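Local coordinates for ESAT-6-like protein MAB_3112 (Mycobacterium abscessus, PDB 4I0X), which is of unknown function but pairs with MAB_3113 in a WXG100-family complex, probably of the kind secreted by mycobacterial ESX systems, at residues S25-R28 and D29-L33; M52-G55 and A56-W60; A62-D65 and I66-L70. The protein carries 4 engineered substitutions. All blocks are in the same frame, centred on the assembly; numbering follows the deposited sequence.

Contact 1: S25-R28 and D29-L33; sequences SLDR and DVQSL
Ser25, Leu26, Asp27 and Arg28 each accept a regular i to i+4 helical hydrogen bond from Asp29, Val30, Gln31 and Ser32, the shortest being Val30 N to Leu26 O at 2.8 Å. On one flank Gln31 turns back toward Asp27. Gln31 CG, set beside its own backbone N by chi1 (-61°), lies 3.1 Å from Asp27 O, and the bend at chi2 (-44°) then brings NE2 to Asp27 OD1 in a weak bond of 3.3 Å. The amide and carboxylate planes stand 52° apart, so the two groups meet askew. The firmer hold on OD1 comes from the indole NH of Trp49 on helix 40-72. On another flank Asp29 and Ser25 are joined through water: one molecule donates to Asp29 OD1 at 3.0 Å and reaches Ser25 OG weakly, while a second lies 2.8 Å from Ser25 OG and suspiciously close to Asp29 OD2. Ser32 OG swings between its own backbone N and carbonyl carbon and donates to Asp29 O at 2.7 Å, a short tie back by three residues. This is part of the first helix of a WXG100 helical hairpin: Leu26 and Val30 pack on Trp49 and on Phe26 and Val19 of the MAB_3113 chain, while Asp27 and Gln31 give the side toward helix 40-72 a polar part.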
loop_
_atom_site.group_PDB
_atom_site.type_symbol
_atom_site.label_atom_id
_atom_site.label_comp_id
_atom_site.label_asym_id
_atom_site.label_seq_id
_atom_site.Cartn_x
_atom_site.Cartn_y
_atom_site.Cartn_z
ATOM N N SER A 25 -4.272 -11.402 0.306
ATOM C CA SER A 25 -3.609 -12.378 1.167
ATOM C C SER A 25 -3.586 -11.920 2.630
ATOM O O SER A 25 -3.892 -12.693 3.557
ATOM C CB SER A 25 -2.197 -12.687 0.644
ATOM O OG SER A 25 -1.546 -13.663 1.442
ATOM N N LEU A 26 -3.288 -10.661 2.851
ATOM C CA LEU A 26 -3.225 -10.151 4.211
ATOM C C LEU A 26 -4.614 -10.084 4.819
ATOM O O LEU A 26 -4.776 -10.267 5.992
ATOM C CB LEU A 26 -2.616 -8.757 4.241
ATOM C CG LEU A 26 -1.113 -8.713 4.279
ATOM C CD1 LEU A 26 -0.678 -7.313 3.913
ATOM C CD2 LEU A 26 -0.595 -9.154 5.674
ATOM N N ASP A 27 -5.609 -9.795 3.999
ATOM C CA ASP A 27 -6.983 -9.707 4.464
ATOM C C ASP A 27 -7.444 -11.059 4.992
ATOM O O ASP A 27 -7.999 -11.157 6.090
ATOM C CB ASP A 27 -7.920 -9.235 3.355
ATOM C CG ASP A 27 -9.323 -8.985 3.872
ATOM O OD1 ASP A 27 -9.475 -8.227 4.839
ATOM O OD2 ASP A 27 -10.271 -9.586 3.367
ATOM N N ARG A 28 -7.113 -12.118 4.276
ATOM C CA ARG A 28 -7.430 -13.445 4.756
ATOM C C ARG A 28 -6.709 -13.764 6.078
ATOM O O ARG A 28 -7.297 -14.312 7.025
ATOM C CB ARG A 28 -7.111 -14.469 3.687
ATOM C CG ARG A 28 -8.062 -14.374 2.482
ATOM C CD ARG A 28 -7.880 -15.533 1.526
ATOM N NE ARG A 28 -6.582 -15.542 0.859
ATOM C CZ ARG A 28 -6.319 -14.937 -0.303
ATOM N NH1 ARG A 28 -7.257 -14.233 -0.929
ATOM N NH2 ARG A 28 -5.101 -15.015 -0.837
ATOM N N ASP A 29 -5.447 -13.409 6.152
ATOM C CA ASP A 29 -4.670 -13.676 7.366
ATOM C C ASP A 29 -5.244 -12.922 8.557
ATOM O O ASP A 29 -5.420 -13.482 9.653
ATOM C CB ASP A 29 -3.233 -13.221 7.200
ATOM C CG ASP A 29 -2.431 -14.077 6.246
ATOM O OD1 ASP A 29 -2.852 -15.199 5.890
ATOM O OD2 ASP A 29 -1.337 -13.618 5.871
ATOM N N VAL A 30 -5.515 -11.640 8.352
ATOM C CA VAL A 30 -6.037 -10.801 9.412
ATOM C C VAL A 30 -7.355 -11.308 9.896
ATOM O O VAL A 30 -7.539 -11.452 11.096
ATOM C CB VAL A 30 -6.183 -9.337 9.005
ATOM C CG1 VAL A 30 -6.963 -8.584 10.090
ATOM C CG2 VAL A 30 -4.807 -8.710 8.789
ATOM N N GLN A 31 -8.293 -11.545 8.980
ATOM C CA GLN A 31 -9.591 -12.078 9.378
ATOM C C GLN A 31 -9.454 -13.394 10.156
ATOM O O GLN A 31 -10.249 -13.651 11.044
ATOM C CB GLN A 31 -10.513 -12.312 8.174
ATOM C CG GLN A 31 -10.836 -11.044 7.387
ATOM C CD GLN A 31 -11.178 -9.851 8.280
ATOM O OE1 GLN A 31 -11.922 -9.967 9.267
ATOM N NE2 GLN A 31 -10.636 -8.689 7.926
ATOM N N SER A 32 -8.465 -14.229 9.836
ATOM C CA SER A 32 -8.371 -15.519 10.541
ATOM C C SER A 32 -8.037 -15.304 12.024
ATOM O O SER A 32 -8.271 -16.204 12.847
ATOM C CB SER A 32 -7.328 -16.445 9.900
ATOM O OG SER A 32 -6.010 -16.019 10.237
ATOM N N LEU A 33 -7.467 -14.150 12.373
ATOM C CA LEU A 33 -7.093 -13.943 13.787
ATOM C C LEU A 33 -8.299 -13.791 14.714
ATOM O O LEU A 33 -8.199 -14.053 15.909
ATOM C CB LEU A 33 -6.220 -12.715 13.951
ATOM C CG LEU A 33 -4.876 -12.754 13.253
ATOM C CD1 LEU A 33 -4.316 -11.359 13.399
ATOM C CD2 LEU A 33 -3.945 -13.836 13.848
HETATM O O HOH W 1 -0.085 -13.271 3.821
HETATM O O HOH W 2 -3.706 -15.704 3.097
#

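Contact 2: M52-G55 and A56-W60; sequences MQDG and ATKVW
Met52, Gln53, Asp54 and Gly55 receive the amide hydrogens of Ala56, Thr57, Lys58 and Val59, an unbroken run of alpha-helical bonds in the middle of helix 40-72. The Gln53 carbonyl takes two donors: Thr57 N at 2.9 Å and, from the other face of the carbonyl plane, Thr57 OG1, also 2.9 Å from Gln53 O. With chi1 at -56° the hydroxyl sits beside its own backbone N, where it can fold back onto the preceding turn. Among charged groups, Lys58 is extended beyond CG and reaches back to Asp54, NZ lying 3.0 Å from OD2 in a salt bridge; that oxygen is crowded in the model, so its exact place is less certain. The stronger partner of the ammonium group is Glu71 of the MAB_3113 chain, with which it forms a salt bridge. Methyl groups make ordinary van der Waals contacts with backbone carbonyl oxygens, Val59 CG2 resting 3.3 Å from Gly55 O. Apolar packing joins Ala56 to Leu72 and Val59 to Ala68 of the MAB_3113 chain. Lys58 thus links its own helix to the partner through Glu71, and it would probably ease the repulsion between that glutamate and Asp54 if the modelled place of OD2 is right.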
loop_
_atom_site.group_PDB
_atom_site.type_symbol
_atom_site.label_atom_id
_atom_site.label_comp_id
_atom_site.label_asym_id
_atom_site.label_seq_id
_atom_site.Cartn_x
_atom_site.Cartn_y
_atom_site.Cartn_z
ATOM N N MET A 52 -5.758 0.233 6.737
ATOM C CA MET A 52 -4.676 -0.210 5.872
ATOM C C MET A 52 -5.140 -0.745 4.465
ATOM O O MET A 52 -4.573 -0.412 3.420
ATOM C CB MET A 52 -3.865 -1.263 6.630
ATOM C CG MET A 52 -2.644 -1.673 5.965
ATOM S SD MET A 52 -1.477 -2.567 7.041
ATOM C CE MET A 52 -0.165 -2.519 5.845
ATOM N N GLN A 53 -6.154 -1.594 4.448
ATOM C CA GLN A 53 -6.675 -2.173 3.241
ATOM C C GLN A 53 -7.302 -1.074 2.374
ATOM O O GLN A 53 -7.205 -1.104 1.152
ATOM C CB GLN A 53 -7.719 -3.208 3.614
ATOM C CG GLN A 53 -8.306 -3.958 2.468
ATOM C CD GLN A 53 -9.379 -4.922 2.935
ATOM O OE1 GLN A 53 -10.273 -4.554 3.703
ATOM N NE2 GLN A 53 -9.283 -6.170 2.498
ATOM N N ASP A 54 -7.947 -0.108 3.009
ATOM C CA ASP A 54 -8.511 1.010 2.278
ATOM C C ASP A 54 -7.382 1.773 1.586
ATOM O O ASP A 54 -7.506 2.135 0.428
ATOM C CB ASP A 54 -9.357 1.904 3.205
ATOM C CG ASP A 54 -10.099 3.026 2.457
ATOM O OD1 ASP A 54 -11.019 2.714 1.645
ATOM O OD2 ASP A 54 -9.804 4.225 2.732
ATOM N N GLY A 55 -6.262 1.977 2.275
ATOM C CA GLY A 55 -5.160 2.699 1.683
ATOM C C GLY A 55 -4.573 1.929 0.509
ATOM O O GLY A 55 -4.283 2.473 -0.555
ATOM N N ALA A 56 -4.439 0.642 0.702
ATOM C CA ALA A 56 -3.874 -0.254 -0.297
ATOM C C ALA A 56 -4.708 -0.251 -1.567
ATOM O O ALA A 56 -4.183 -0.112 -2.661
ATOM C CB ALA A 56 -3.731 -1.673 0.285
ATOM N N THR A 57 -6.022 -0.326 -1.418
ATOM C CA THR A 57 -6.945 -0.196 -2.550
ATOM C C THR A 57 -6.809 1.123 -3.341
ATOM O O THR A 57 -6.788 1.127 -4.577
ATOM C CB THR A 57 -8.384 -0.344 -2.051
ATOM O OG1 THR A 57 -8.482 -1.595 -1.360
ATOM C CG2 THR A 57 -9.396 -0.292 -3.198
ATOM N N LYS A 58 -6.751 2.238 -2.627
ATOM C CA LYS A 58 -6.569 3.530 -3.265
ATOM C C LYS A 58 -5.212 3.566 -4.008
ATOM O O LYS A 58 -5.108 4.129 -5.099
ATOM C CB LYS A 58 -6.641 4.654 -2.234
ATOM C CG LYS A 58 -8.000 4.788 -1.557
ATOM C CD LYS A 58 -8.079 5.996 -0.604
ATOM C CE LYS A 58 -9.218 5.799 0.397
ATOM N NZ LYS A 58 -9.339 6.872 1.424
ATOM N N VAL A 59 -4.175 2.988 -3.411
ATOM C CA VAL A 59 -2.877 2.940 -4.105
ATOM C C VAL A 59 -2.982 2.130 -5.414
ATOM O O VAL A 59 -2.524 2.553 -6.465
ATOM C CB VAL A 59 -1.757 2.345 -3.204
ATOM C CG1 VAL A 59 -0.493 2.042 -4.027
ATOM C CG2 VAL A 59 -1.433 3.272 -2.054
ATOM N N TRP A 60 -3.622 0.973 -5.326
ATOM C CA TRP A 60 -3.757 0.033 -6.437
ATOM C C TRP A 60 -4.512 0.699 -7.559
ATOM O O TRP A 60 -4.145 0.575 -8.716
ATOM C CB TRP A 60 -4.543 -1.231 -5.993
ATOM C CG TRP A 60 -4.954 -2.138 -7.139
ATOM C CD1 TRP A 60 -4.237 -3.190 -7.636
ATOM C CD2 TRP A 60 -6.128 -2.048 -7.945
ATOM N NE1 TRP A 60 -4.892 -3.773 -8.695
ATOM C CE2 TRP A 60 -6.056 -3.086 -8.911
ATOM C CE3 TRP A 60 -7.228 -1.191 -7.964
ATOM C CZ2 TRP A 60 -7.045 -3.289 -9.865
ATOM C CZ3 TRP A 60 -8.217 -1.401 -8.925
ATOM C CH2 TRP A 60 -8.113 -2.439 -9.856
#

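Contact 3: A62-D65 and I66-L70; sequences ALTD and IASTL
Ser68 folds its hydroxyl back onto the carbonyl oxygen of Thr64, one turn back, with OG 2.9 Å from Thr64 O. The serine's own amide binds the same oxygen at 3.0 Å, and the two donors arrive from opposite faces of the carbonyl plane. Thr69 repeats the pattern one residue on: its N meets Asp65 O at 3.0 Å, almost in line with the carbonyl, whereas OG1 comes in from above the plane, 39° out of it, at 3.1 Å from Asp65 O. In Thr69 a chi1 of -57° sets OG1 beside the backbone N, the position from which it can bend back, and leaves CG2 anti to that N. Two successive carbonyls are thus each gripped twice. Within the turn, Ile66 CG2 and Ala67 CB come close to Leu63 O, at 3.4 and 3.2 Å. The apolar side is made by Leu63, on Leu15 and Met19 of helix 4-32 and Leu37 of the MAB_3113 chain, and by Ile66, on Ala61 of that chain. Serine and threonine hydroxyls returning to the i-4 carbonyl are a familiar helix feature; in this second helix of a WXG100 hairpin, Ser68 lies on the exposed side and Thr69 beside Phe77 of the C-terminal loop.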
loop_
_atom_site.group_PDB
_atom_site.type_symbol
_atom_site.label_atom_id
_atom_site.label_comp_id
_atom_site.label_asym_id
_atom_site.label_seq_id
_atom_site.Cartn_x
_atom_site.Cartn_y
_atom_site.Cartn_z
ATOM N N ALA A 62 -4.749 3.954 -8.113
ATOM C CA ALA A 62 -3.963 5.048 -8.680
ATOM C C ALA A 62 -2.890 4.496 -9.608
ATOM O O ALA A 62 -2.659 5.056 -10.679
ATOM C CB ALA A 62 -3.342 5.900 -7.587
ATOM N N LEU A 63 -2.268 3.396 -9.212
ATOM C CA LEU A 63 -1.261 2.721 -10.039
ATOM C C LEU A 63 -1.816 2.212 -11.361
ATOM O O LEU A 63 -1.222 2.393 -12.383
ATOM C CB LEU A 63 -0.602 1.535 -9.297
ATOM C CG LEU A 63 0.342 1.956 -8.188
ATOM C CD1 LEU A 63 0.695 0.795 -7.318
ATOM C CD2 LEU A 63 1.613 2.620 -8.742
ATOM N N THR A 64 -2.960 1.578 -11.313
ATOM C CA THR A 64 -3.633 1.090 -12.484
ATOM C C THR A 64 -4.016 2.206 -13.430
ATOM O O THR A 64 -3.877 2.069 -14.632
ATOM C CB THR A 64 -4.907 0.334 -12.042
ATOM O OG1 THR A 64 -4.509 -0.848 -11.320
ATOM C CG2 THR A 64 -5.723 -0.044 -13.197
ATOM N N ASP A 65 -4.536 3.294 -12.883
ATOM C CA ASP A 65 -4.873 4.463 -13.691
ATOM C C ASP A 65 -3.656 5.008 -14.405
ATOM O O ASP A 65 -3.688 5.183 -15.592
ATOM C CB ASP A 65 -5.495 5.573 -12.840
ATOM C CG ASP A 65 -6.828 5.177 -12.248
ATOM O OD1 ASP A 65 -7.439 4.198 -12.737
ATOM O OD2 ASP A 65 -7.265 5.852 -11.287
ATOM N N ILE A 66 -2.576 5.297 -13.694
ATOM C CA ILE A 66 -1.448 5.907 -14.385
ATOM C C ILE A 66 -0.838 4.891 -15.348
ATOM O O ILE A 66 -0.357 5.256 -16.398
ATOM C CB ILE A 66 -0.371 6.457 -13.388
ATOM C CG1 ILE A 66 0.606 7.425 -14.058
ATOM C CG2 ILE A 66 0.422 5.333 -12.782
ATOM C CD1 ILE A 66 -0.020 8.463 -14.893
ATOM N N ALA A 67 -0.830 3.620 -14.977
ATOM C CA ALA A 67 -0.277 2.592 -15.877
ATOM C C ALA A 67 -1.022 2.613 -17.198
ATOM O O ALA A 67 -0.418 2.593 -18.250
ATOM C CB ALA A 67 -0.342 1.207 -15.236
ATOM N N SER A 68 -2.343 2.649 -17.138
ATOM C CA SER A 68 -3.180 2.636 -18.344
ATOM C C SER A 68 -3.003 3.890 -19.186
ATOM O O SER A 68 -2.897 3.813 -20.405
ATOM C CB SER A 68 -4.635 2.494 -17.940
ATOM O OG SER A 68 -4.786 1.281 -17.229
ATOM N N THR A 69 -3.009 5.046 -18.529
ATOM C CA THR A 69 -2.831 6.314 -19.230
ATOM C C THR A 69 -1.484 6.347 -19.928
ATOM O O THR A 69 -1.395 6.723 -21.089
ATOM C CB THR A 69 -3.014 7.502 -18.266
ATOM O OG1 THR A 69 -4.307 7.409 -17.678
ATOM C CG2 THR A 69 -2.930 8.817 -18.986
ATOM N N LEU A 70 -0.426 5.940 -19.246
ATOM C CA LEU A 70 0.893 5.889 -19.881
ATOM C C LEU A 70 0.969 4.849 -21.002
ATOM O O LEU A 70 1.689 5.030 -21.960
ATOM C CB LEU A 70 1.957 5.543 -18.838
ATOM C CG LEU A 70 2.330 6.599 -17.802
ATOM C CD1 LEU A 70 3.315 5.962 -16.864
ATOM C CD2 LEU A 70 2.928 7.837 -18.485
#

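The three contacts follow one another along the chain, contact 1 on helix 4-32 and contacts 2 and 3 on helix 40-72. The antiparallel hairpin brings contacts 1 and 2 alongside each other: their centres are 15 Å apart, and Asp27 OD1 lies 3.1 Å from Gln53 NE2. Contact 3 is the next step down helix 40-72, its centre 15 Å from that of contact 2; Thr64 OG1 bonds back to Trp60 O across the junction. Contacts 1 and 3 lie on opposite sides of the chain's centre, 28 Å between centres and about 14 Å between nearest atoms. All three also present side chains to the MAB_3113 chain, so the heterodimer interface runs past all three.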